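Local coordinates for BRO1 protein (PDB 1ZB1) that works as a class E adapter in multivesicular-body sorting, recruiting the deubiquitinase Doa4 to endosomes so that cargo loses ubiquitin before entering lumenal vesicles, at residues 6-14 against 295-303; 113-123 against 166-174. One frame throughout, in Å; residues are numbered along the deposited sequence.

The chain is the Bro1 domain of a longer protein. Its modelled part starts at M6 with a non-helical segment, 6-14, that touches helices 118-139, 176-198 and 242-269. Interaction 1 ties this segment to 295-303, the loop between helices 275-290 and 303-322. It closes a loop of 280 residues that is mostly helical. Interaction 2 falls within that loop. It ties 113-123, part of strand 112-115 and the start of helix 118-139, to 166-174, the loop before helix 176-198. It closes a short loop of 42 residues. The two loops nest and do not cross. The centres of interactions 1 and 2 are about 33 Å apart.

Interaction 1 of 2, residues 6-14 against 295-303; sequences MKPYLFDLK and TWLVEFIDF
Y9 turns its CG anti to the backbone N (chi1 -174°), which lays the ring against F300 and the L297 methyl CD2. F300 presents a ring face to Y9. The two rings form a T-shaped stack: CD1 at the Y9 edge sits over the centre of the F300 face, and the planes meet at 79°. Y9 CD1 is 3.8 Å from F300 CZ. L297 adds a methyl beside the same tyrosine, with CD2 3.4 Å from Y9 CB. The Y9 hydroxyl reaches W296, its OH lying 3.8 Å from W296 CB.

The backbones meet at one hydrogen bond. K7 N donates to F300 O over 2.9 Å, nearly straight, on a lone pair in the carbonyl plane. M6 CA makes a CH...O contact with the same oxygen, so F300 O has two neighbours from the N-terminal segment. K7 O in turn lies at the edge of the F300 ring, near its plane. The M6 chain bends at chi3 and brings its methyl CE to 3.5 Å from I301 CG1. M6 also touches F254 and Y255 of helix 242-269.

Next to this contact, D302 caps the start of helix 303-322 through G305 N. The arrangement is that of an extended N-terminal arm pinned to an interhelical loop, within the largely helical Bro1 domain.

Interaction 2 of 2, residues 113-123 against 166-174; sequences YTQHTLAFEKS and FLNSPSVDL
The Y113 ring carries the P170 peptide and ring carbon CB over one face, and a water lies in plane at its edge. P170 CB sits 4.2 Å from the ring centroid, a CH-pi contact. P170 O comes over the same ring, 3.2 Å from Y113 CZ. The F166 ring has S123 CB over the centre of one face, 3.9 Å from the centroid, and K122 CE at its edge.

This is where the two-stranded antiparallel sheet of the Bro1 domain passes into helix 118-139, and the loop between helices 146-165 and 176-198 packs on that junction. T117 is the N-cap of helix 118-139, with a weak bond from F120 N to its OG1. P170 fits between strand and helix: its CG lies 3.6 Å from F120 CE1 and 3.8 Å from Q115 NE2. F120 has CG anti to the backbone N (chi1 -177°), and its ring thereby reaches the proline.

The loop is shaped by two consecutive ST turns, S169 OG accepting from S171 N and S171 OG from D173 N. S171 OG is also hydrogen-bonded to D101 OD1. K122 NZ forms a salt bridge to E80.

Three waters bridge the segments. One joins Y113 OH to V172 N, and another Q115 OE1 to N168 O. A third lies 2.8 Å from S123 OG and 2.6 Å from S169 OG.

Interaction 1 of 2, residues 6-14 against 295-303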
loop_
_atom_site.group_PDB
_atom_site.type_symbol
_atom_site.label_atom_id
_atom_site.label_comp_id
_atom_site.label_asym_id
_atom_site.label_seq_id
_atom_site.Cartn_x
_atom_site.Cartn_y
_atom_site.Cartn_z
ATOM N N MET A 6 -17.040 11.966 6.282
ATOM C CA MET A 6 -15.936 11.962 5.276
ATOM C C MET A 6 -15.862 10.657 4.495
ATOM O O MET A 6 -16.050 9.574 5.055
ATOM C CB MET A 6 -14.592 12.221 5.964
ATOM C CG MET A 6 -14.334 13.685 6.281
ATOM S SD MET A 6 -12.745 13.958 7.073
ATOM C CE MET A 6 -11.618 13.021 5.952
ATOM N N LYS A 7 -15.593 10.768 3.198
ATOM C CA LYS A 7 -15.481 9.607 2.323
ATOM C C LYS A 7 -13.997 9.332 2.070
ATOM O O LYS A 7 -13.221 10.253 1.813
ATOM C CB LYS A 7 -16.178 9.873 0.986
ATOM C CG LYS A 7 -17.590 10.451 1.093
ATOM C CD LYS A 7 -18.544 9.506 1.801
ATOM C CE LYS A 7 -19.972 10.051 1.788
ATOM N NZ LYS A 7 -20.088 11.381 2.459
ATOM N N PRO A 8 -13.584 8.057 2.140
ATOM C CA PRO A 8 -12.187 7.675 1.919
ATOM C C PRO A 8 -11.761 7.763 0.458
ATOM O O PRO A 8 -12.489 7.343 -0.438
ATOM C CB PRO A 8 -12.141 6.244 2.442
ATOM C CG PRO A 8 -13.491 5.731 2.073
ATOM C CD PRO A 8 -14.401 6.874 2.473
ATOM N N TYR A 9 -10.572 8.312 0.233
ATOM C CA TYR A 9 -10.019 8.452 -1.106
ATOM C C TYR A 9 -8.795 7.535 -1.213
ATOM O O TYR A 9 -7.745 7.835 -0.642
ATOM C CB TYR A 9 -9.590 9.900 -1.340
ATOM C CG TYR A 9 -9.126 10.183 -2.749
ATOM C CD1 TYR A 9 -10.005 10.700 -3.697
ATOM C CD2 TYR A 9 -7.811 9.925 -3.137
ATOM C CE1 TYR A 9 -9.587 10.957 -5.005
ATOM C CE2 TYR A 9 -7.382 10.179 -4.442
ATOM C CZ TYR A 9 -8.276 10.695 -5.367
ATOM O OH TYR A 9 -7.866 10.961 -6.649
ATOM N N LEU A 10 -8.930 6.431 -1.938
ATOM C CA LEU A 10 -7.829 5.479 -2.096
ATOM C C LEU A 10 -7.213 5.519 -3.496
ATOM O O LEU A 10 -7.932 5.544 -4.499
ATOM C CB LEU A 10 -8.322 4.057 -1.799
ATOM C CG LEU A 10 -8.917 3.844 -0.401
ATOM C CD1 LEU A 10 -9.393 2.405 -0.264
ATOM C CD2 LEU A 10 -7.880 4.171 0.659
ATOM N N PHE A 11 -5.884 5.528 -3.557
ATOM C CA PHE A 11 -5.176 5.551 -4.834
ATOM C C PHE A 11 -5.368 4.220 -5.550
ATOM O O PHE A 11 -5.340 3.159 -4.926
ATOM C CB PHE A 11 -3.674 5.804 -4.628
ATOM C CG PHE A 11 -3.343 7.189 -4.133
ATOM C CD1 PHE A 11 -4.243 8.241 -4.290
ATOM C CD2 PHE A 11 -2.110 7.445 -3.534
ATOM C CE1 PHE A 11 -3.923 9.532 -3.857
ATOM C CE2 PHE A 11 -1.776 8.730 -3.096
ATOM C CZ PHE A 11 -2.690 9.777 -3.260
ATOM N N ASP A 12 -5.560 4.279 -6.862
ATOM C CA ASP A 12 -5.763 3.068 -7.653
ATOM C C ASP A 12 -4.427 2.618 -8.246
ATOM O O ASP A 12 -3.922 3.231 -9.192
ATOM C CB ASP A 12 -6.767 3.347 -8.771
ATOM C CG ASP A 12 -7.428 2.088 -9.285
ATOM O OD1 ASP A 12 -8.198 1.466 -8.516
ATOM O OD2 ASP A 12 -7.176 1.714 -10.453
ATOM N N LEU A 13 -3.850 1.559 -7.684
ATOM C CA LEU A 13 -2.570 1.047 -8.170
ATOM C C LEU A 13 -2.758 0.177 -9.420
ATOM O O LEU A 13 -3.835 -0.382 -9.649
ATOM C CB LEU A 13 -1.856 0.262 -7.060
ATOM C CG LEU A 13 -1.587 1.051 -5.766
ATOM C CD1 LEU A 13 -0.766 0.211 -4.804
ATOM C CD2 LEU A 13 -0.845 2.337 -6.083
ATOM N N LYS A 14 -1.709 0.065 -10.230
ATOM C CA LYS A 14 -1.787 -0.705 -11.471
ATOM C C LYS A 14 -1.033 -2.020 -11.448
ATOM O O LYS A 14 0.050 -2.116 -10.869
ATOM C CB LYS A 14 -1.268 0.143 -12.636
ATOM C CG LYS A 14 -2.067 1.419 -12.864
ATOM C CD LYS A 14 -3.496 1.090 -13.255
ATOM C CE LYS A 14 -4.303 2.346 -13.535
ATOM N NZ LYS A 14 -5.713 2.031 -13.899
ATOM N N THR A 295 -7.948 19.916 -4.687
ATOM C CA THR A 295 -8.519 19.583 -5.993
ATOM C C THR A 295 -9.316 18.278 -6.167
ATOM O O THR A 295 -10.481 18.318 -6.563
ATOM C CB THR A 295 -7.425 19.640 -7.079
ATOM O OG1 THR A 295 -6.639 20.829 -6.900
ATOM C CG2 THR A 295 -8.063 19.671 -8.464
ATOM N N TRP A 296 -8.717 17.128 -5.869
ATOM C CA TRP A 296 -9.418 15.852 -6.060
ATOM C C TRP A 296 -10.251 15.341 -4.885
ATOM O O TRP A 296 -10.956 14.341 -5.018
ATOM C CB TRP A 296 -8.417 14.756 -6.462
ATOM C CG TRP A 296 -7.470 15.193 -7.535
ATOM C CD1 TRP A 296 -6.236 15.752 -7.361
ATOM C CD2 TRP A 296 -7.715 15.191 -8.946
ATOM N NE1 TRP A 296 -5.700 16.103 -8.577
ATOM C CE2 TRP A 296 -6.586 15.771 -9.567
ATOM C CE3 TRP A 296 -8.780 14.758 -9.747
ATOM C CZ2 TRP A 296 -6.491 15.932 -10.954
ATOM C CZ3 TRP A 296 -8.685 14.916 -11.132
ATOM C CH2 TRP A 296 -7.546 15.500 -11.717
ATOM N N LEU A 297 -10.186 16.030 -3.752
ATOM C CA LEU A 297 -10.909 15.599 -2.557
ATOM C C LEU A 297 -12.160 16.399 -2.204
ATOM O O LEU A 297 -12.858 16.055 -1.250
ATOM C CB LEU A 297 -9.968 15.634 -1.360
ATOM C CG LEU A 297 -8.755 14.710 -1.399
ATOM C CD1 LEU A 297 -7.739 15.183 -0.379
ATOM C CD2 LEU A 297 -9.182 13.290 -1.123
ATOM N N VAL A 298 -12.443 17.459 -2.957
ATOM C CA VAL A 298 -13.607 18.296 -2.669
ATOM C C VAL A 298 -14.897 17.511 -2.458
ATOM O O VAL A 298 -15.768 17.937 -1.703
ATOM C CB VAL A 298 -13.837 19.360 -3.775
ATOM C CG1 VAL A 298 -12.644 20.301 -3.840
ATOM C CG2 VAL A 298 -14.067 18.688 -5.119
ATOM N N GLU A 299 -15.023 16.361 -3.107
ATOM C CA GLU A 299 -16.229 15.552 -2.954
ATOM C C GLU A 299 -16.108 14.491 -1.865
ATOM O O GLU A 299 -17.059 13.755 -1.600
ATOM C CB GLU A 299 -16.587 14.876 -4.278
ATOM C CG GLU A 299 -17.054 15.841 -5.355
ATOM C CD GLU A 299 -17.487 15.127 -6.616
ATOM O OE1 GLU A 299 -18.368 14.245 -6.526
ATOM O OE2 GLU A 299 -16.947 15.446 -7.698
ATOM N N PHE A 300 -14.941 14.421 -1.228
ATOM C CA PHE A 300 -14.703 13.434 -0.177
ATOM C C PHE A 300 -14.595 14.060 1.213
ATOM O O PHE A 300 -14.936 13.428 2.213
ATOM C CB PHE A 300 -13.436 12.634 -0.495
ATOM C CG PHE A 300 -13.515 11.866 -1.789
ATOM C CD1 PHE A 300 -13.548 12.535 -3.013
ATOM C CD2 PHE A 300 -13.591 10.476 -1.785
ATOM C CE1 PHE A 300 -13.657 11.829 -4.211
ATOM C CE2 PHE A 300 -13.701 9.759 -2.978
ATOM C CZ PHE A 300 -13.736 10.436 -4.193
ATOM N N ILE A 301 -14.125 15.304 1.265
ATOM C CA ILE A 301 -13.973 16.035 2.520
ATOM C C ILE A 301 -14.696 17.379 2.454
ATOM O O ILE A 301 -14.444 18.177 1.550
ATOM C CB ILE A 301 -12.483 16.315 2.823
ATOM C CG1 ILE A 301 -11.736 14.998 3.037
ATOM C CG2 ILE A 301 -12.356 17.209 4.057
ATOM C CD1 ILE A 301 -10.241 15.180 3.224
ATOM N N ASP A 302 -15.578 17.633 3.417
ATOM C CA ASP A 302 -16.322 18.890 3.454
ATOM C C ASP A 302 -15.436 19.999 4.023
ATOM O O ASP A 302 -15.616 20.429 5.164
ATOM C CB ASP A 302 -17.570 18.736 4.326
ATOM C CG ASP A 302 -18.539 19.898 4.174
ATOM O OD1 ASP A 302 -18.087 21.062 4.101
ATOM O OD2 ASP A 302 -19.760 19.644 4.137
ATOM N N PHE A 303 -14.479 20.460 3.223
ATOM C CA PHE A 303 -13.550 21.504 3.641
ATOM C C PHE A 303 -14.200 22.773 4.210
ATOM O O PHE A 303 -13.752 23.293 5.234
ATOM C CB PHE A 303 -12.644 21.882 2.467
ATOM C CG PHE A 303 -11.638 20.824 2.109
ATOM C CD1 PHE A 303 -10.433 20.735 2.796
ATOM C CD2 PHE A 303 -11.899 19.914 1.091
ATOM C CE1 PHE A 303 -9.493 19.750 2.472
ATOM C CE2 PHE A 303 -10.967 18.925 0.758
ATOM C CZ PHE A 303 -9.762 18.847 1.454
#

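Interaction 2 of 2, residues 113-123 against 166-174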
loop_
_atom_site.group_PDB
_atom_site.type_symbol
_atom_site.label_atom_id
_atom_site.label_comp_id
_atom_site.label_asym_id
_atom_site.label_seq_id
_atom_site.Cartn_x
_atom_site.Cartn_y
_atom_site.Cartn_z
ATOM N N TYR A 113 10.211 -6.740 -20.572
ATOM C CA TYR A 113 11.506 -7.386 -20.432
ATOM C C TYR A 113 11.314 -8.892 -20.312
ATOM O O TYR A 113 10.286 -9.367 -19.802
ATOM C CB TYR A 113 12.220 -6.891 -19.173
ATOM C CG TYR A 113 12.397 -5.394 -19.098
ATOM C CD1 TYR A 113 13.446 -4.758 -19.774
ATOM C CD2 TYR A 113 11.514 -4.609 -18.352
ATOM C CE1 TYR A 113 13.610 -3.367 -19.707
ATOM C CE2 TYR A 113 11.667 -3.217 -18.277
ATOM C CZ TYR A 113 12.716 -2.604 -18.954
ATOM O OH TYR A 113 12.881 -1.238 -18.853
ATOM N N THR A 114 12.306 -9.636 -20.786
ATOM C CA THR A 114 12.296 -11.094 -20.702
ATOM C C THR A 114 13.582 -11.456 -19.962
ATOM O O THR A 114 14.666 -10.997 -20.333
ATOM C CB THR A 114 12.293 -11.747 -22.106
ATOM O OG1 THR A 114 11.071 -11.424 -22.783
ATOM C CG2 THR A 114 12.423 -13.262 -21.994
ATOM N N GLN A 115 13.455 -12.241 -18.897
ATOM C CA GLN A 115 14.608 -12.650 -18.097
ATOM C C GLN A 115 14.317 -14.057 -17.570
ATOM O O GLN A 115 13.174 -14.369 -17.209
ATOM C CB GLN A 115 14.833 -11.641 -16.953
ATOM C CG GLN A 115 16.034 -11.937 -16.051
ATOM C CD GLN A 115 16.471 -10.731 -15.216
ATOM O OE1 GLN A 115 16.732 -10.848 -14.014
ATOM N NE2 GLN A 115 16.569 -9.579 -15.855
ATOM N N HIS A 116 15.345 -14.903 -17.531
ATOM C CA HIS A 116 15.195 -16.292 -17.100
ATOM C C HIS A 116 15.270 -16.579 -15.597
ATOM O O HIS A 116 14.919 -17.675 -15.159
ATOM C CB HIS A 116 16.247 -17.182 -17.777
ATOM C CG HIS A 116 16.198 -17.178 -19.274
ATOM N ND1 HIS A 116 15.019 -17.231 -19.986
ATOM C CD2 HIS A 116 17.190 -17.213 -20.193
ATOM C CE1 HIS A 116 15.287 -17.301 -21.276
ATOM N NE2 HIS A 116 16.597 -17.293 -21.430
ATOM N N THR A 117 15.737 -15.627 -14.804
ATOM C CA THR A 117 15.861 -15.869 -13.373
ATOM C C THR A 117 14.521 -15.989 -12.655
ATOM O O THR A 117 13.549 -15.312 -13.000
ATOM C CB THR A 117 16.678 -14.762 -12.692
ATOM O OG1 THR A 117 15.899 -13.563 -12.635
ATOM C CG2 THR A 117 17.967 -14.492 -13.480
ATOM N N LEU A 118 14.480 -16.859 -11.650
ATOM C CA LEU A 118 13.266 -17.055 -10.874
ATOM C C LEU A 118 12.951 -15.780 -10.089
ATOM O O LEU A 118 11.786 -15.481 -9.836
ATOM C CB LEU A 118 13.423 -18.257 -9.928
ATOM C CG LEU A 118 13.601 -19.612 -10.639
ATOM C CD1 LEU A 118 13.719 -20.745 -9.623
ATOM C CD2 LEU A 118 12.405 -19.863 -11.565
ATOM N N ALA A 119 13.985 -15.020 -9.724
ATOM C CA ALA A 119 13.786 -13.769 -8.987
ATOM C C ALA A 119 12.921 -12.776 -9.769
ATOM O O ALA A 119 12.138 -12.024 -9.177
ATOM C CB ALA A 119 15.141 -13.123 -8.653
ATOM N N PHE A 120 13.069 -12.758 -11.092
ATOM C CA PHE A 120 12.283 -11.848 -11.926
ATOM C C PHE A 120 10.805 -12.269 -11.877
ATOM O O PHE A 120 9.928 -11.449 -11.596
ATOM C CB PHE A 120 12.798 -11.882 -13.376
ATOM C CG PHE A 120 12.093 -10.921 -14.309
ATOM C CD1 PHE A 120 12.003 -9.564 -14.004
ATOM C CD2 PHE A 120 11.552 -11.369 -15.514
ATOM C CE1 PHE A 120 11.387 -8.661 -14.881
ATOM C CE2 PHE A 120 10.932 -10.471 -16.404
ATOM C CZ PHE A 120 10.852 -9.117 -16.082
ATOM N N GLU A 121 10.536 -13.549 -12.131
ATOM C CA GLU A 121 9.159 -14.066 -12.112
ATOM C C GLU A 121 8.535 -13.878 -10.716
ATOM O O GLU A 121 7.372 -13.487 -10.598
ATOM C CB GLU A 121 9.137 -15.549 -12.531
ATOM C CG GLU A 121 7.737 -16.202 -12.563
ATOM C CD GLU A 121 6.941 -15.914 -13.836
ATOM O OE1 GLU A 121 7.140 -14.853 -14.456
ATOM O OE2 GLU A 121 6.097 -16.758 -14.213
ATOM N N LYS A 122 9.322 -14.120 -9.667
ATOM C CA LYS A 122 8.861 -13.955 -8.288
ATOM C C LYS A 122 8.529 -12.504 -7.947
ATOM O O LYS A 122 7.435 -12.203 -7.468
ATOM C CB LYS A 122 9.929 -14.441 -7.295
ATOM C CG LYS A 122 9.980 -15.941 -7.087
ATOM C CD LYS A 122 11.256 -16.364 -6.352
ATOM C CE LYS A 122 11.432 -15.624 -5.027
ATOM N NZ LYS A 122 12.621 -16.110 -4.266
ATOM N N SER A 123 9.483 -11.606 -8.177
ATOM C CA SER A 123 9.285 -10.198 -7.858
ATOM C C SER A 123 8.067 -9.601 -8.561
ATOM O O SER A 123 7.293 -8.859 -7.945
ATOM C CB SER A 123 10.550 -9.385 -8.204
ATOM O OG SER A 123 10.863 -9.458 -9.583
ATOM N N PHE A 166 14.688 -7.270 -3.456
ATOM C CA PHE A 166 15.045 -7.352 -4.874
ATOM C C PHE A 166 15.657 -6.014 -5.277
ATOM O O PHE A 166 14.958 -5.005 -5.362
ATOM C CB PHE A 166 13.809 -7.676 -5.712
ATOM C CG PHE A 166 13.129 -8.952 -5.307
ATOM C CD1 PHE A 166 12.090 -8.940 -4.380
ATOM C CD2 PHE A 166 13.540 -10.174 -5.835
ATOM C CE1 PHE A 166 11.468 -10.128 -3.987
ATOM C CE2 PHE A 166 12.927 -11.366 -5.447
ATOM C CZ PHE A 166 11.887 -11.343 -4.520
ATOM N N LEU A 167 16.961 -6.018 -5.551
ATOM C CA LEU A 167 17.682 -4.779 -5.847
ATOM C C LEU A 167 18.105 -4.377 -7.265
ATOM O O LEU A 167 18.363 -3.196 -7.507
ATOM C CB LEU A 167 18.921 -4.717 -4.948
ATOM C CG LEU A 167 18.700 -5.012 -3.459
ATOM C CD1 LEU A 167 20.047 -5.062 -2.755
ATOM C CD2 LEU A 167 17.796 -3.949 -2.832
ATOM N N ASN A 168 18.198 -5.314 -8.200
ATOM C CA ASN A 168 18.634 -4.943 -9.549
ATOM C C ASN A 168 17.649 -5.341 -10.650
ATOM O O ASN A 168 18.047 -5.860 -11.699
ATOM C CB ASN A 168 20.007 -5.564 -9.834
ATOM C CG ASN A 168 21.087 -5.061 -8.889
ATOM O OD1 ASN A 168 21.503 -3.904 -8.963
ATOM N ND2 ASN A 168 21.538 -5.929 -7.989
ATOM N N SER A 169 16.368 -5.088 -10.412
ATOM C CA SER A 169 15.334 -5.434 -11.379
ATOM C C SER A 169 15.428 -4.591 -12.638
ATOM O O SER A 169 15.788 -3.414 -12.584
ATOM C CB SER A 169 13.941 -5.236 -10.763
ATOM O OG SER A 169 12.921 -5.501 -11.715
ATOM N N PRO A 170 15.111 -5.185 -13.800
ATOM C CA PRO A 170 15.167 -4.420 -15.048
ATOM C C PRO A 170 13.953 -3.485 -15.157
ATOM O O PRO A 170 13.951 -2.550 -15.955
ATOM C CB PRO A 170 15.150 -5.507 -16.116
ATOM C CG PRO A 170 14.293 -6.583 -15.479
ATOM C CD PRO A 170 14.833 -6.609 -14.061
ATOM N N SER A 171 12.924 -3.739 -14.347
ATOM C CA SER A 171 11.707 -2.923 -14.375
ATOM C C SER A 171 11.690 -1.775 -13.370
ATOM O O SER A 171 12.051 -1.947 -12.201
ATOM C CB SER A 171 10.467 -3.796 -14.122
ATOM O OG SER A 171 9.311 -2.975 -14.022
ATOM N N VAL A 172 11.234 -0.614 -13.828
ATOM C CA VAL A 172 11.142 0.571 -12.985
ATOM C C VAL A 172 10.213 0.340 -11.794
ATOM O O VAL A 172 10.405 0.918 -10.720
ATOM C CB VAL A 172 10.641 1.798 -13.801
ATOM C CG1 VAL A 172 9.288 1.506 -14.432
ATOM C CG2 VAL A 172 10.547 3.022 -12.900
ATOM N N ASP A 173 9.208 -0.514 -11.985
ATOM C CA ASP A 173 8.247 -0.827 -10.929
ATOM C C ASP A 173 8.907 -1.475 -9.721
ATOM O O ASP A 173 8.441 -1.315 -8.593
ATOM C CB ASP A 173 7.182 -1.807 -11.438
ATOM C CG ASP A 173 6.319 -1.224 -12.527
ATOM O OD1 ASP A 173 6.057 -1.940 -13.525
ATOM O OD2 ASP A 173 5.896 -0.058 -12.385
ATOM N N LEU A 174 9.978 -2.226 -9.958
ATOM C CA LEU A 174 10.639 -2.928 -8.868
ATOM C C LEU A 174 11.887 -2.256 -8.323
ATOM O O LEU A 174 12.662 -2.874 -7.589
ATOM C CB LEU A 174 10.948 -4.374 -9.284
ATOM C CG LEU A 174 9.742 -5.333 -9.307
ATOM C CD1 LEU A 174 9.157 -5.487 -7.892
ATOM C CD2 LEU A 174 8.686 -4.796 -10.252
HETATM O O HOH W 1 11.503 0.020 -16.968
HETATM O O HOH W 2 17.791 -8.545 -12.207
HETATM O O HOH W 3 12.759 -8.013 -11.033
#